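Local coordinates for extracellular solute-binding protein, family 3 (Methylophaga aminisulfidivorans MP, PDB 5SV6), which is of unknown function but has the architecture of a periplasmic solute-binding protein and is probably linked to the methanol dehydrogenase system, at residues A[97-102]-A[115-120]; A[69-74]-A[82-87]; A[49-52]-A[58-61]; A[253-258]-A[266-271]. One frame throughout, in Å; residues are numbered along the deposited sequence.

Contact 1: residues A[97-102]-A[115-120]; sequences EKLLKN and PRVATS
Leu100, Val117 and Arg116 meet where the C-terminal end of helix 94-99, closed by a Schellman motif, packs against the chain entering strand 118-133 of a periplasmic-binding-protein fold. In the motif Asn102, with positive phi, sends its N to Leu99 O (3.1 Å), while the backbone N of Gln103 reaches Lys98 O. This turn presents two consecutive leucines to the segment 115-120. Leu100 gives up slightly more surface than Val117: its CD2 lies 3.7 Å from the carbonyl oxygen of Arg116, a van der Waals approach of a methyl to a polar atom, and its CD1 comes to 4.4 Å from Arg116 CB. What meets Leu100 is thus the backbone carbonyl and CB of Arg116, while the guanidinium is engaged elsewhere, in a salt bridge with Asp114. Val117 is buried and faces the leucines, and Val95 of the same helix also rests on it. Behind Leu100, which lies at the exposed margin, Leu99 reaches inward with CG anti to its backbone N (chi1 -180°), and this torsion brings CD2 to Val117. There Leu99 and Val117 cross obliquely, with Leu99 CD2 3.7 Å from Val117 CG1.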
loop_
_atom_site.group_PDB
_atom_site.type_symbol
_atom_site.label_atom_id
_atom_site.label_comp_id
_atom_site.label_asym_id
_atom_site.label_seq_id
_atom_site.Cartn_x
_atom_site.Cartn_y
_atom_site.Cartn_z
ATOM N N GLU A 97 0.180 16.428 7.489
ATOM C CA GLU A 97 0.539 17.729 6.928
ATOM C C GLU A 97 -0.591 18.409 6.158
ATOM O O GLU A 97 -0.540 19.604 5.895
ATOM C CB GLU A 97 1.807 17.611 6.078
ATOM C CG GLU A 97 2.957 16.938 6.831
ATOM C CD GLU A 97 4.323 17.401 6.370
ATOM O OE1 GLU A 97 4.589 18.620 6.430
ATOM O OE2 GLU A 97 5.136 16.548 5.953
ATOM N N LYS A 98 -1.621 17.653 5.798
ATOM C CA LYS A 98 -2.711 18.231 5.032
ATOM C C LYS A 98 -4.054 18.132 5.758
ATOM O O LYS A 98 -4.646 19.158 6.133
ATOM C CB LYS A 98 -2.786 17.580 3.643
ATOM C CG LYS A 98 -1.720 18.074 2.664
ATOM C CD LYS A 98 -1.923 19.559 2.370
ATOM C CE LYS A 98 -1.119 20.039 1.167
ATOM N NZ LYS A 98 0.329 20.130 1.483
ATOM N N LEU A 99 -4.532 16.904 5.946
ATOM C CA LEU A 99 -5.845 16.673 6.565
ATOM C C LEU A 99 -5.946 17.300 7.952
ATOM O O LEU A 99 -6.858 18.075 8.230
ATOM C CB LEU A 99 -6.125 15.176 6.670
ATOM C CG LEU A 99 -7.455 14.750 7.283
ATOM C CD1 LEU A 99 -8.612 15.131 6.373
ATOM C CD2 LEU A 99 -7.446 13.269 7.552
ATOM N N LEU A 100 -5.009 16.959 8.831
ATOM C CA LEU A 100 -5.072 17.441 10.213
ATOM C C LEU A 100 -4.745 18.925 10.348
ATOM O O LEU A 100 -4.855 19.493 11.437
ATOM C CB LEU A 100 -4.154 16.611 11.114
ATOM C CG LEU A 100 -4.536 15.138 11.267
ATOM C CD1 LEU A 100 -3.521 14.383 12.136
ATOM C CD2 LEU A 100 -5.955 15.017 11.830
ATOM N N LYS A 101 -4.335 19.545 9.243
ATOM C CA LYS A 101 -4.041 20.978 9.210
ATOM C C LYS A 101 -5.088 21.734 8.406
ATOM O O LYS A 101 -4.884 22.897 8.024
ATOM C CB LYS A 101 -2.644 21.231 8.634
ATOM C CG LYS A 101 -1.529 20.733 9.541
ATOM C CD LYS A 101 -0.178 21.252 9.070
ATOM C CE LYS A 101 0.911 21.017 10.116
ATOM N NZ LYS A 101 1.355 19.597 10.195
ATOM N N ASN A 102 -6.206 21.058 8.145
ATOM C CA ASN A 102 -7.363 21.677 7.500
ATOM C C ASN A 102 -7.142 22.168 6.068
ATOM O O ASN A 102 -7.824 23.085 5.616
ATOM C CB ASN A 102 -7.926 22.812 8.367
ATOM C CG ASN A 102 -8.437 22.318 9.703
ATOM O OD1 ASN A 102 -9.546 21.788 9.796
ATOM N ND2 ASN A 102 -7.632 22.488 10.746
ATOM N N PRO A 115 -5.658 5.800 14.723
ATOM C CA PRO A 115 -6.035 6.588 15.905
ATOM C C PRO A 115 -6.092 8.091 15.663
ATOM O O PRO A 115 -6.701 8.816 16.452
ATOM C CB PRO A 115 -4.918 6.269 16.912
ATOM C CG PRO A 115 -4.336 4.965 16.427
ATOM C CD PRO A 115 -4.403 5.056 14.937
ATOM N N ARG A 116 -5.473 8.544 14.584
ATOM C CA ARG A 116 -5.276 9.963 14.339
ATOM C C ARG A 116 -6.497 10.647 13.737
ATOM O O ARG A 116 -6.574 11.877 13.704
ATOM C CB ARG A 116 -4.077 10.165 13.413
ATOM C CG ARG A 116 -2.748 9.653 13.999
ATOM C CD ARG A 116 -1.640 9.652 12.948
ATOM N NE ARG A 116 -2.012 8.864 11.775
ATOM C CZ ARG A 116 -1.406 8.943 10.596
ATOM N NH1 ARG A 116 -0.398 9.780 10.426
ATOM N NH2 ARG A 116 -1.816 8.195 9.583
ATOM N N VAL A 117 -7.434 9.843 13.252
ATOM C CA VAL A 117 -8.509 10.334 12.396
ATOM C C VAL A 117 -9.771 9.528 12.647
ATOM O O VAL A 117 -9.740 8.537 13.381
ATOM C CB VAL A 117 -8.113 10.188 10.900
ATOM C CG1 VAL A 117 -7.007 11.165 10.526
ATOM C CG2 VAL A 117 -7.678 8.754 10.593
ATOM N N ALA A 118 -10.893 9.949 12.065
ATOM C CA ALA A 118 -12.043 9.050 11.984
ATOM C C ALA A 118 -11.935 8.252 10.686
ATOM O O ALA A 118 -11.541 8.798 9.646
ATOM C CB ALA A 118 -13.363 9.831 12.041
ATOM N N THR A 119 -12.269 6.966 10.736
ATOM C CA THR A 119 -12.157 6.123 9.553
ATOM C C THR A 119 -13.526 5.581 9.142
ATOM O O THR A 119 -14.360 5.254 9.984
ATOM C CB THR A 119 -11.177 4.943 9.752
ATOM O OG1 THR A 119 -11.452 4.306 11.003
ATOM C CG2 THR A 119 -9.735 5.430 9.749
ATOM N N SER A 120 -13.735 5.488 7.841
ATOM C CA SER A 120 -14.987 4.997 7.297
ATOM C C SER A 120 -15.079 3.494 7.523
ATOM O O SER A 120 -14.099 2.854 7.936
ATOM C CB SER A 120 -15.011 5.265 5.792
ATOM O OG SER A 120 -14.113 4.384 5.132
#

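Contact 2: residues A[69-74]-A[82-87]; sequences QLAKIL and LEFVWS
Leu82 fits against the backbone of helix 66-77 at Ala71 and Lys72, and this is the close-packed half of the contact. Its CD2 methyl sits 3.8 Å from Lys72 CA and 4.0 Å from the carbonyl carbon of Ala71, against the helix backbone itself, a fit consistent with the small side chain of Ala71. The Phe84 ring is in turn approached obliquely, with Ala71 CB 3.9 Å from Phe84 CZ. That ring is held between side chains of its own strand: Leu82 CD1 lies over the centre of one face, and Trp86 CH2 is on the opposite face, displaced toward the rim. The other half is looser and wet. A chi1 of 168° swings the Lys72 chain away from its own N before it bends at each later torsion, folding its amine back over Leu82 until NZ is 3.5 Å from Leu82 CB. A water accepts from Lys72 NZ (3.1 Å) and from Leu82 N (2.8 Å), bridging helix and strand, while Asp76 forms a salt bridge with the same amine. The axes of segments 69-74 and 82-87 make 143° between their N-to-C directions, roughly antiparallel, as successive elements of an alpha/beta layer; strand 47-52 pairs parallel with strand 82-87, and helix 276-286 packs against Leu70 and Ile73.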
loop_
_atom_site.group_PDB
_atom_site.type_symbol
_atom_site.label_atom_id
_atom_site.label_comp_id
_atom_site.label_asym_id
_atom_site.label_seq_id
_atom_site.Cartn_x
_atom_site.Cartn_y
_atom_site.Cartn_z
ATOM N N GLN A 69 -9.048 7.487 -9.204
ATOM C CA GLN A 69 -10.282 6.945 -9.753
ATOM C C GLN A 69 -11.329 6.777 -8.659
ATOM O O GLN A 69 -12.498 7.096 -8.856
ATOM C CB GLN A 69 -10.039 5.574 -10.388
ATOM C CG GLN A 69 -9.548 5.603 -11.806
ATOM C CD GLN A 69 -9.952 4.343 -12.548
ATOM O OE1 GLN A 69 -9.139 3.437 -12.744
ATOM N NE2 GLN A 69 -11.224 4.264 -12.938
ATOM N N LEU A 70 -10.906 6.251 -7.517
ATOM C CA LEU A 70 -11.812 6.040 -6.395
ATOM C C LEU A 70 -12.377 7.357 -5.889
ATOM O O LEU A 70 -13.528 7.417 -5.467
ATOM C CB LEU A 70 -11.097 5.313 -5.255
ATOM C CG LEU A 70 -10.691 3.873 -5.574
ATOM C CD1 LEU A 70 -9.909 3.262 -4.424
ATOM C CD2 LEU A 70 -11.931 3.025 -5.931
ATOM N N ALA A 71 -11.559 8.404 -5.927
ATOM C CA ALA A 71 -11.977 9.717 -5.443
ATOM C C ALA A 71 -13.097 10.266 -6.326
ATOM O O ALA A 71 -14.050 10.880 -5.841
ATOM C CB ALA A 71 -10.787 10.678 -5.430
ATOM N N LYS A 72 -12.965 10.043 -7.628
ATOM C CA LYS A 72 -13.978 10.476 -8.592
ATOM C C LYS A 72 -15.311 9.756 -8.340
ATOM O O LYS A 72 -16.373 10.388 -8.276
ATOM C CB LYS A 72 -13.433 10.289 -10.020
ATOM C CG LYS A 72 -14.408 10.421 -11.205
ATOM C CD LYS A 72 -15.409 11.547 -11.084
ATOM C CE LYS A 72 -14.787 12.900 -10.809
ATOM N NZ LYS A 72 -15.576 13.531 -9.697
ATOM N N ILE A 73 -15.252 8.442 -8.171
ATOM C CA ILE A 73 -16.431 7.672 -7.799
ATOM C C ILE A 73 -17.060 8.203 -6.506
ATOM O O ILE A 73 -18.271 8.425 -6.441
ATOM C CB ILE A 73 -16.087 6.180 -7.641
ATOM C CG1 ILE A 73 -15.695 5.590 -9.001
ATOM C CG2 ILE A 73 -17.249 5.422 -7.040
ATOM C CD1 ILE A 73 -15.189 4.165 -8.926
ATOM N N LEU A 74 -16.238 8.419 -5.483
ATOM C CA LEU A 74 -16.763 8.891 -4.194
ATOM C C LEU A 74 -17.440 10.265 -4.323
ATOM O O LEU A 74 -18.528 10.488 -3.775
ATOM C CB LEU A 74 -15.647 8.927 -3.140
ATOM C CG LEU A 74 -16.028 9.390 -1.733
ATOM C CD1 LEU A 74 -17.153 8.519 -1.120
ATOM C CD2 LEU A 74 -14.782 9.406 -0.828
ATOM N N LEU A 82 -15.376 17.250 -7.325
ATOM C CA LEU A 82 -14.097 16.793 -6.807
ATOM C C LEU A 82 -13.021 17.866 -6.938
ATOM O O LEU A 82 -12.802 18.429 -8.015
ATOM C CB LEU A 82 -13.681 15.498 -7.510
ATOM C CG LEU A 82 -12.277 14.954 -7.265
ATOM C CD1 LEU A 82 -12.021 14.678 -5.783
ATOM C CD2 LEU A 82 -12.060 13.709 -8.102
ATOM N N GLU A 83 -12.378 18.172 -5.818
ATOM C CA GLU A 83 -11.262 19.101 -5.794
ATOM C C GLU A 83 -10.070 18.401 -5.138
ATOM O O GLU A 83 -10.097 18.114 -3.941
ATOM C CB GLU A 83 -11.647 20.358 -4.993
ATOM C CG GLU A 83 -10.525 21.359 -4.785
ATOM C CD GLU A 83 -10.957 22.572 -3.970
ATOM O OE1 GLU A 83 -12.178 22.833 -3.870
ATOM O OE2 GLU A 83 -10.073 23.259 -3.417
ATOM N N PHE A 84 -9.028 18.127 -5.909
ATOM C CA PHE A 84 -7.805 17.598 -5.328
ATOM C C PHE A 84 -6.954 18.688 -4.705
ATOM O O PHE A 84 -6.817 19.774 -5.261
ATOM C CB PHE A 84 -6.968 16.887 -6.381
ATOM C CG PHE A 84 -7.497 15.550 -6.775
ATOM C CD1 PHE A 84 -7.422 14.472 -5.898
ATOM C CD2 PHE A 84 -8.034 15.349 -8.032
ATOM C CE1 PHE A 84 -7.896 13.238 -6.268
ATOM C CE2 PHE A 84 -8.499 14.106 -8.411
ATOM C CZ PHE A 84 -8.441 13.048 -7.519
ATOM N N VAL A 85 -6.370 18.379 -3.552
ATOM C CA VAL A 85 -5.363 19.226 -2.944
ATOM C C VAL A 85 -4.082 18.423 -2.956
ATOM O O VAL A 85 -3.957 17.432 -2.244
ATOM C CB VAL A 85 -5.733 19.603 -1.498
ATOM C CG1 VAL A 85 -4.586 20.326 -0.821
ATOM C CG2 VAL A 85 -6.994 20.446 -1.483
ATOM N N TRP A 86 -3.143 18.842 -3.794
ATOM C CA TRP A 86 -1.952 18.047 -4.084
ATOM C C TRP A 86 -0.825 18.316 -3.108
ATOM O O TRP A 86 -0.564 19.468 -2.749
ATOM C CB TRP A 86 -1.478 18.291 -5.535
ATOM C CG TRP A 86 -2.534 17.973 -6.564
ATOM C CD1 TRP A 86 -3.303 18.863 -7.266
ATOM C CD2 TRP A 86 -2.937 16.668 -6.999
ATOM N NE1 TRP A 86 -4.157 18.190 -8.110
ATOM C CE2 TRP A 86 -3.953 16.841 -7.963
ATOM C CE3 TRP A 86 -2.536 15.369 -6.664
ATOM C CZ2 TRP A 86 -4.579 15.762 -8.590
ATOM C CZ3 TRP A 86 -3.156 14.300 -7.283
ATOM C CH2 TRP A 86 -4.169 14.500 -8.240
ATOM N N SER A 87 -0.168 17.244 -2.673
ATOM C CA SER A 87 1.015 17.337 -1.836
ATOM C C SER A 87 2.241 16.861 -2.595
ATOM O O SER A 87 2.178 15.901 -3.366
ATOM C CB SER A 87 0.854 16.508 -0.562
ATOM O OG SER A 87 2.115 16.304 0.064
HETATM O O HOH W 1 -16.199 16.578 -9.920
#

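Contact 3: residues A[49-52]-A[58-61]; sequences VCAA and YSNK
Ser59 OG is held by two groups: it donates to Ala52 O at 2.7 Å and is also hydrogen-bonded to Asn68 ND2 of helix 66-77. The bond to Ala52 arrives in the carbonyl plane on a lone pair, with a C=O...O angle of 141°. A chi1 of 176° turns the hydroxyl away from the serine's own N and toward the end of strand 47-52, where it also rests 3.7 Å from Ala51 CB. Ala52 O is further approached by Asn60 CA at 3.6 Å, a packing contact beside the true bond. With Ser59 buried, an alanine here would probably leave the carbonyl of Ala52 and the amide of Asn68 each without this hydroxyl partner, and strand 59-60 less firmly tied to strand 47-52. Tyr58 and Ser59 form a classic beta bulge, both facing Glu55 across the small antiparallel hairpin of 54-55 and 59-60. Asn60 is held through Glu64 and Asn68, so polar side chains fix both residues of the short strand. Strand 47-52 itself runs between strands 82-87 and 106-111, parallel to both, with the disulfide of Cys50 and Cys104 at its side; helix 66-77 is the next element after the hairpin.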
loop_
_atom_site.group_PDB
_atom_site.type_symbol
_atom_site.label_atom_id
_atom_site.label_comp_id
_atom_site.label_asym_id
_atom_site.label_seq_id
_atom_site.Cartn_x
_atom_site.Cartn_y
_atom_site.Cartn_z
ATOM N N VAL A 49 -10.113 16.474 -1.619
ATOM C CA VAL A 49 -9.363 15.248 -1.365
ATOM C C VAL A 49 -7.867 15.531 -1.332
ATOM O O VAL A 49 -7.299 16.016 -2.316
ATOM C CB VAL A 49 -9.662 14.194 -2.451
ATOM C CG1 VAL A 49 -8.735 12.974 -2.321
ATOM C CG2 VAL A 49 -11.142 13.791 -2.412
ATOM N N CYS A 50 -7.244 15.241 -0.191
ATOM C CA CYS A 50 -5.796 15.314 -0.041
ATOM C C CYS A 50 -5.174 14.187 -0.869
ATOM O O CYS A 50 -5.514 13.022 -0.668
ATOM C CB CYS A 50 -5.388 15.130 1.434
ATOM S SG CYS A 50 -6.351 16.055 2.695
ATOM N N ALA A 51 -4.275 14.516 -1.797
ATOM C CA ALA A 51 -3.636 13.471 -2.613
ATOM C C ALA A 51 -2.207 13.789 -2.989
ATOM O O ALA A 51 -1.824 14.957 -3.122
ATOM C CB ALA A 51 -4.462 13.166 -3.884
ATOM N N ALA A 52 -1.421 12.733 -3.174
ATOM C CA ALA A 52 -0.009 12.875 -3.488
ATOM C C ALA A 52 0.170 13.109 -4.982
ATOM O O ALA A 52 -0.437 12.436 -5.808
ATOM C CB ALA A 52 0.761 11.630 -3.046
ATOM N N TYR A 58 -0.944 4.557 -6.457
ATOM C CA TYR A 58 -2.057 5.170 -5.744
ATOM C C TYR A 58 -2.576 6.431 -6.415
ATOM O O TYR A 58 -3.785 6.589 -6.593
ATOM C CB TYR A 58 -1.667 5.539 -4.304
ATOM C CG TYR A 58 -1.171 4.406 -3.428
ATOM C CD1 TYR A 58 0.188 4.176 -3.264
ATOM C CD2 TYR A 58 -2.054 3.604 -2.727
ATOM C CE1 TYR A 58 0.650 3.171 -2.441
ATOM C CE2 TYR A 58 -1.598 2.585 -1.904
ATOM C CZ TYR A 58 -0.249 2.374 -1.771
ATOM O OH TYR A 58 0.199 1.368 -0.942
ATOM N N SER A 59 -1.662 7.337 -6.766
ATOM C CA SER A 59 -2.038 8.707 -7.080
ATOM C C SER A 59 -0.928 9.443 -7.819
ATOM O O SER A 59 0.242 9.240 -7.530
ATOM C CB SER A 59 -2.340 9.469 -5.775
ATOM O OG SER A 59 -2.619 10.844 -6.021
ATOM N N ASN A 60 -1.301 10.294 -8.769
ATOM C CA ASN A 60 -0.389 11.339 -9.248
ATOM C C ASN A 60 -1.162 12.581 -9.714
ATOM O O ASN A 60 -2.384 12.536 -9.846
ATOM C CB ASN A 60 0.618 10.817 -10.306
ATOM C CG ASN A 60 -0.016 10.528 -11.681
ATOM O OD1 ASN A 60 -1.151 10.903 -11.962
ATOM N ND2 ASN A 60 0.744 9.844 -12.543
ATOM N N LYS A 61 -0.455 13.675 -9.982
ATOM C CA LYS A 61 -1.124 14.915 -10.359
ATOM C C LYS A 61 -1.943 14.750 -11.643
ATOM O O LYS A 61 -2.903 15.490 -11.870
ATOM C CB LYS A 61 -0.131 16.080 -10.474
ATOM C CG LYS A 61 -0.810 17.455 -10.544
ATOM C CD LYS A 61 0.153 18.578 -10.222
ATOM C CE LYS A 61 -0.541 19.933 -10.264
ATOM N NZ LYS A 61 0.310 20.993 -9.657
#

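Contact 4: residues A[253-258]-A[266-271]; sequences QSIAVR and KEINTA
Strand 247-257 passes alongside helix 262-274 with its nearest alpha carbons, those of Ile255 and Ile268, 8.0 Å apart, a spacing bridged by side chains alone. Ile255 and Val257, two positions apart on the extended chain, both point at the helix, while Ala256 between them points away from it. Ile268 answers both with separate branches. Its CG2 methyl settles against the body of Ile255, 4.0 Å from both CG1 and CB, where the two isoleucines meet at a slant. The longer branch does different work: with CG1 anti to the carbonyl carbon (chi1 -72°) and the next torsion extended at 170°, CD1 is carried along the strand to Val257, meeting its CG1 tip to tip at 3.5 Å. The same CD1 also stands 4.1 Å from Ile255 CG2, so that one methyl touches both strand residues. This is helix-on-sheet packing in an alpha/beta lobe of a periplasmic binding protein, the strand and the helix following each other in the chain. Ile255 and Ile268 also share Val106 of strand 106-111, and Met108 touches Ile255, which extends the apolar layer into the neighbouring strand. Replacing Ile268 with an alanine would probably open a gap facing Val257 and strip Ile255 of its helix-side packing in this segment. Beside this apolar patch, Asn269 turns toward strand 118-133, where its OD1 accepts from the backbone N of Asp121 while its side chain touches Ser120.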
loop_
_atom_site.group_PDB
_atom_site.type_symbol
_atom_site.label_atom_id
_atom_site.label_comp_id
_atom_site.label_asym_id
_atom_site.label_seq_id
_atom_site.Cartn_x
_atom_site.Cartn_y
_atom_site.Cartn_z
ATOM N N GLN A 253 -8.751 -1.327 4.729
ATOM C CA GLN A 253 -8.480 0.055 4.332
ATOM C C GLN A 253 -9.740 0.922 4.354
ATOM O O GLN A 253 -10.803 0.491 3.911
ATOM C CB GLN A 253 -7.840 0.086 2.944
ATOM C CG GLN A 253 -6.532 -0.700 2.873
ATOM C CD GLN A 253 -5.456 -0.086 3.742
ATOM O OE1 GLN A 253 -4.996 1.023 3.476
ATOM N NE2 GLN A 253 -5.069 -0.793 4.806
ATOM N N SER A 254 -9.606 2.153 4.842
ATOM C CA SER A 254 -10.741 3.069 4.979
ATOM C C SER A 254 -10.425 4.464 4.459
ATOM O O SER A 254 -9.262 4.838 4.331
ATOM C CB SER A 254 -11.134 3.213 6.451
ATOM O OG SER A 254 -11.542 1.983 7.023
ATOM N N ILE A 255 -11.471 5.232 4.172
ATOM C CA ILE A 255 -11.337 6.675 3.948
ATOM C C ILE A 255 -11.101 7.323 5.304
ATOM O O ILE A 255 -11.669 6.867 6.293
ATOM C CB ILE A 255 -12.650 7.266 3.378
ATOM C CG1 ILE A 255 -13.090 6.542 2.101
ATOM C CG2 ILE A 255 -12.515 8.756 3.145
ATOM C CD1 ILE A 255 -12.134 6.670 0.947
ATOM N N ALA A 256 -10.292 8.385 5.362
ATOM C CA ALA A 256 -10.085 9.109 6.618
ATOM C C ALA A 256 -10.556 10.550 6.512
ATOM O O ALA A 256 -10.355 11.205 5.482
ATOM C CB ALA A 256 -8.611 9.079 7.025
ATOM N N VAL A 257 -11.186 11.038 7.581
ATOM C CA VAL A 257 -11.479 12.464 7.730
ATOM C C VAL A 257 -11.041 12.865 9.140
ATOM O O VAL A 257 -10.750 11.998 9.958
ATOM C CB VAL A 257 -12.991 12.757 7.558
ATOM C CG1 VAL A 257 -13.505 12.188 6.239
ATOM C CG2 VAL A 257 -13.787 12.170 8.716
ATOM N N ARG A 258 -10.989 14.163 9.439
ATOM C CA ARG A 258 -10.710 14.593 10.816
ATOM C C ARG A 258 -11.738 14.011 11.789
ATOM O O ARG A 258 -12.890 13.809 11.425
ATOM C CB ARG A 258 -10.700 16.116 10.927
ATOM C CG ARG A 258 -9.534 16.790 10.190
ATOM C CD ARG A 258 -9.689 18.300 10.271
ATOM N NE ARG A 258 -10.846 18.751 9.501
ATOM C CZ ARG A 258 -10.822 18.950 8.189
ATOM N NH1 ARG A 258 -9.706 18.728 7.511
ATOM N NH2 ARG A 258 -11.911 19.358 7.554
ATOM N N LYS A 266 -20.458 10.251 7.914
ATOM C CA LYS A 266 -21.710 9.558 7.635
ATOM C C LYS A 266 -22.056 9.572 6.135
ATOM O O LYS A 266 -22.488 8.561 5.592
ATOM C CB LYS A 266 -22.864 10.110 8.503
ATOM C CG LYS A 266 -22.680 9.792 9.986
ATOM C CD LYS A 266 -23.924 10.098 10.826
ATOM C CE LYS A 266 -24.337 11.556 10.712
ATOM N NZ LYS A 266 -25.554 11.879 11.544
ATOM N N GLU A 267 -21.855 10.706 5.467
ATOM C CA GLU A 267 -22.123 10.788 4.029
ATOM C C GLU A 267 -21.180 9.876 3.241
ATOM O O GLU A 267 -21.562 9.259 2.246
ATOM C CB GLU A 267 -21.985 12.230 3.522
ATOM C CG GLU A 267 -23.104 13.163 3.962
ATOM C CD GLU A 267 -23.056 14.513 3.258
ATOM O OE1 GLU A 267 -22.551 14.593 2.110
ATOM O OE2 GLU A 267 -23.528 15.499 3.859
ATOM N N ILE A 268 -19.937 9.806 3.698
ATOM C CA ILE A 268 -18.956 8.944 3.077
ATOM C C ILE A 268 -19.346 7.471 3.204
ATOM O O ILE A 268 -19.316 6.734 2.228
ATOM C CB ILE A 268 -17.545 9.220 3.655
ATOM C CG1 ILE A 268 -17.057 10.577 3.136
ATOM C CG2 ILE A 268 -16.588 8.103 3.263
ATOM C CD1 ILE A 268 -15.797 11.112 3.792
ATOM N N ASN A 269 -19.733 7.051 4.400
ATOM C CA ASN A 269 -20.138 5.672 4.604
ATOM C C ASN A 269 -21.335 5.295 3.730
ATOM O O ASN A 269 -21.403 4.199 3.184
ATOM C CB ASN A 269 -20.442 5.416 6.083
ATOM C CG ASN A 269 -19.182 5.180 6.896
ATOM O OD1 ASN A 269 -18.136 4.831 6.337
ATOM N ND2 ASN A 269 -19.273 5.360 8.214
ATOM N N THR A 270 -22.266 6.227 3.596
ATOM C CA THR A 270 -23.437 6.000 2.767
ATOM C C THR A 270 -23.010 5.838 1.318
ATOM O O THR A 270 -23.477 4.936 0.629
ATOM C CB THR A 270 -24.433 7.167 2.916
ATOM O OG1 THR A 270 -24.999 7.116 4.226
ATOM C CG2 THR A 270 -25.567 7.091 1.884
ATOM N N ALA A 271 -22.104 6.704 0.863
ATOM C CA ALA A 271 -21.669 6.673 -0.522
ATOM C C ALA A 271 -20.878 5.398 -0.817
ATOM O O ALA A 271 -21.051 4.793 -1.871
ATOM C CB ALA A 271 -20.840 7.907 -0.858
#

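In the fold
Contacts 2 and 4 illustrate one principle, a helix packed on the branched mixed sheet; contact 1 sets a helix end against the approach to one of its strands, and contact 3 ties the end of strand 47-52 to a small hairpin. Contact 4 is a buried, wholly apolar interface; contact 2 is similar at its inner part but becomes charged and hydrated at its margin, and contact 1 is half exposed. Contact 3 is buried too, yet rests on a hydroxyl bond. Contacts 2 and 3 share neighbouring strands, 82-87 and 47-52, joined by backbone hydrogen bonds, while contacts 1 and 4 do likewise through 118-133 and 247-257. Leu74 touches Ala271 and Ile255, linking contact 2 to contact 4, whereas contacts 3 and 4 do not touch.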